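Long-range contact in ribosome-associated factor Y (Coxiella burnetii, PDB 3TQM), which probably binds ribosomes as a hibernation factor of the HPF/YfiA family, associating with 100S dimers and so regulating translation: residues His25-Cys30 with His79-Gln84. Sequence-based numbering, arbitrary orientation.
Sequences HRIQPC and HKLETQ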
loop_
_atom_site.group_PDB
_atom_site.type_symbol
_atom_site.label_atom_id
_atom_site.label_comp_id
_atom_site.label_asym_id
_atom_site.label_seq_id
_atom_site.Cartn_x
_atom_site.Cartn_y
_atom_site.Cartn_z
ATOM N N HIS A 25 6.529 0.002 -6.853
ATOM C CA HIS A 25 7.700 0.499 -7.565
ATOM C C HIS A 25 7.305 1.402 -8.731
ATOM O O HIS A 25 8.164 1.990 -9.390
ATOM C CB HIS A 25 8.562 -0.665 -8.057
ATOM C CG HIS A 25 9.237 -1.422 -6.956
ATOM N ND1 HIS A 25 9.848 -0.796 -5.890
ATOM C CD2 HIS A 25 9.395 -2.752 -6.752
ATOM C CE1 HIS A 25 10.356 -1.707 -5.079
ATOM N NE2 HIS A 25 10.095 -2.902 -5.578
ATOM N N ARG A 26 6.001 1.509 -8.974
ATOM C CA ARG A 26 5.475 2.346 -10.048
ATOM C C ARG A 26 4.827 3.613 -9.504
ATOM O O ARG A 26 4.492 4.521 -10.263
ATOM C CB ARG A 26 4.432 1.577 -10.862
ATOM C CG ARG A 26 4.989 0.509 -11.782
ATOM C CD ARG A 26 3.850 -0.194 -12.502
ATOM N NE ARG A 26 4.324 -1.210 -13.434
ATOM C CZ ARG A 26 3.614 -2.275 -13.792
ATOM N NH1 ARG A 26 2.401 -2.467 -13.285
ATOM N NH2 ARG A 26 4.117 -3.155 -14.648
ATOM N N ILE A 27 4.647 3.669 -8.189
ATOM C CA ILE A 27 3.890 4.753 -7.571
ATOM C C ILE A 27 4.590 6.111 -7.670
ATOM O O ILE A 27 5.816 6.201 -7.640
ATOM C CB ILE A 27 3.559 4.446 -6.100
ATOM C CG1 ILE A 27 2.406 5.327 -5.622
ATOM C CG2 ILE A 27 4.782 4.637 -5.221
ATOM C CD1 ILE A 27 1.964 5.017 -4.221
ATOM N N GLN A 28 3.789 7.164 -7.793
ATOM C CA GLN A 28 4.302 8.522 -7.899
ATOM C C GLN A 28 3.183 9.502 -7.571
ATOM O O GLN A 28 2.011 9.128 -7.590
ATOM C CB GLN A 28 4.851 8.777 -9.305
ATOM C CG GLN A 28 4.181 7.957 -10.388
ATOM C CD GLN A 28 4.086 8.702 -11.699
ATOM O OE1 GLN A 28 5.043 8.748 -12.477
ATOM N NE2 GLN A 28 2.927 9.299 -11.953
ATOM N N PRO A 29 3.536 10.765 -7.281
ATOM C CA PRO A 29 4.895 11.318 -7.324
ATOM C C PRO A 29 5.708 11.066 -6.055
ATOM O O PRO A 29 5.203 10.490 -5.091
ATOM C CB PRO A 29 4.640 12.816 -7.478
ATOM C CG PRO A 29 3.362 13.039 -6.742
ATOM C CD PRO A 29 2.534 11.796 -6.956
ATOM N N CYS A 30 6.969 11.489 -6.083
ATOM C CA CYS A 30 7.828 11.487 -4.902
ATOM C C CYS A 30 8.133 10.094 -4.341
ATOM O O CYS A 30 8.389 9.944 -3.146
ATOM C CB CYS A 30 7.229 12.382 -3.811
ATOM S SG CYS A 30 7.034 14.118 -4.296
ATOM N N HIS A 79 -4.135 4.046 -5.646
ATOM C CA HIS A 79 -4.750 5.320 -6.016
ATOM C C HIS A 79 -4.845 6.252 -4.816
ATOM O O HIS A 79 -4.615 7.453 -4.934
ATOM C CB HIS A 79 -6.141 5.110 -6.617
ATOM C CG HIS A 79 -6.134 4.393 -7.930
ATOM N ND1 HIS A 79 -5.682 4.976 -9.094
ATOM C CD2 HIS A 79 -6.532 3.143 -8.265
ATOM C CE1 HIS A 79 -5.797 4.116 -10.089
ATOM N NE2 HIS A 79 -6.312 2.995 -9.614
ATOM N N LYS A 80 -5.196 5.696 -3.662
ATOM C CA LYS A 80 -5.258 6.480 -2.435
ATOM C C LYS A 80 -3.869 6.975 -2.039
ATOM O O LYS A 80 -3.716 8.107 -1.574
ATOM C CB LYS A 80 -5.878 5.663 -1.297
ATOM C CG LYS A 80 -7.371 5.427 -1.455
ATOM C CD LYS A 80 -7.987 4.844 -0.190
ATOM C CE LYS A 80 -9.505 4.848 -0.272
ATOM N NZ LYS A 80 -10.144 4.385 0.990
ATOM N N LEU A 81 -2.861 6.127 -2.224
ATOM C CA LEU A 81 -1.486 6.513 -1.941
ATOM C C LEU A 81 -1.030 7.648 -2.855
ATOM O O LEU A 81 -0.489 8.650 -2.388
ATOM C CB LEU A 81 -0.541 5.318 -2.082
ATOM C CG LEU A 81 -0.536 4.273 -0.970
ATOM C CD1 LEU A 81 0.619 3.304 -1.171
ATOM C CD2 LEU A 81 -0.438 4.939 0.392
ATOM N N GLU A 82 -1.251 7.487 -4.156
ATOM C CA GLU A 82 -0.857 8.502 -5.125
ATOM C C GLU A 82 -1.508 9.840 -4.808
ATOM O O GLU A 82 -0.862 10.885 -4.876
ATOM C CB GLU A 82 -1.200 8.060 -6.548
ATOM C CG GLU A 82 -0.424 6.842 -7.010
ATOM C CD GLU A 82 -0.197 6.830 -8.510
ATOM O OE1 GLU A 82 -1.185 6.728 -9.264
ATOM O OE2 GLU A 82 0.977 6.932 -8.933
ATOM N N THR A 83 -2.791 9.801 -4.467
ATOM C CA THR A 83 -3.493 10.998 -4.032
ATOM C C THR A 83 -2.753 11.650 -2.868
ATOM O O THR A 83 -2.464 12.845 -2.896
ATOM C CB THR A 83 -4.938 10.683 -3.592
ATOM O OG1 THR A 83 -5.679 10.163 -4.703
ATOM C CG2 THR A 83 -5.625 11.940 -3.078
ATOM N N GLN A 84 -2.440 10.855 -1.849
ATOM C CA GLN A 84 -1.789 11.367 -0.646
ATOM C C GLN A 84 -0.370 11.863 -0.922
ATOM O O GLN A 84 0.099 12.815 -0.292
ATOM C CB GLN A 84 -1.781 10.309 0.459
ATOM C CG GLN A 84 -3.159 10.023 1.035
ATOM C CD GLN A 84 -3.868 11.285 1.488
ATOM O OE1 GLN A 84 -5.026 11.519 1.139
ATOM N NE2 GLN A 84 -3.175 12.109 2.269
#
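Ile-27 reaches out of the loop and lays its CD1 methyl across the CB of Leu-81, 3.3 Å away, the two side chains lying roughly perpendicular to each other. With CG1 anti to the backbone N (chi1 -161°) and the chain extended beyond it, the methyl is carried to the helix, where Ile-27 also touches Leu-85. Leu-81 in turn packs on Ile-61 and Ala-63 of strand 59-65, so the apolar layer runs from loop through helix to sheet. On the outer side of this pair, Glu-82 runs past Ile-27 in the opposite sense, its CG 3.5 Å from Ile-27 CG1. Its extended chain brings OE2 to the loop backbone, where Gln-28 N donates a hydrogen bond of 3.0 Å to the anti lone pair; the N-H...O angle is 149°. Gln-28 O lies 2.8 Å from the same OE2, an approach of two acceptors. Pro-29, joined to Gln-28 by a cis peptide bond, packs on Ser-86 and Lys-89, one and nearly two turns beyond Glu-82. Apolar packing and one carboxylate-to-backbone hydrogen bond thus tie loop to helix; the carbonyl of Gln-28 would tend to raise the pKa of Glu-82, its N-H to lower it.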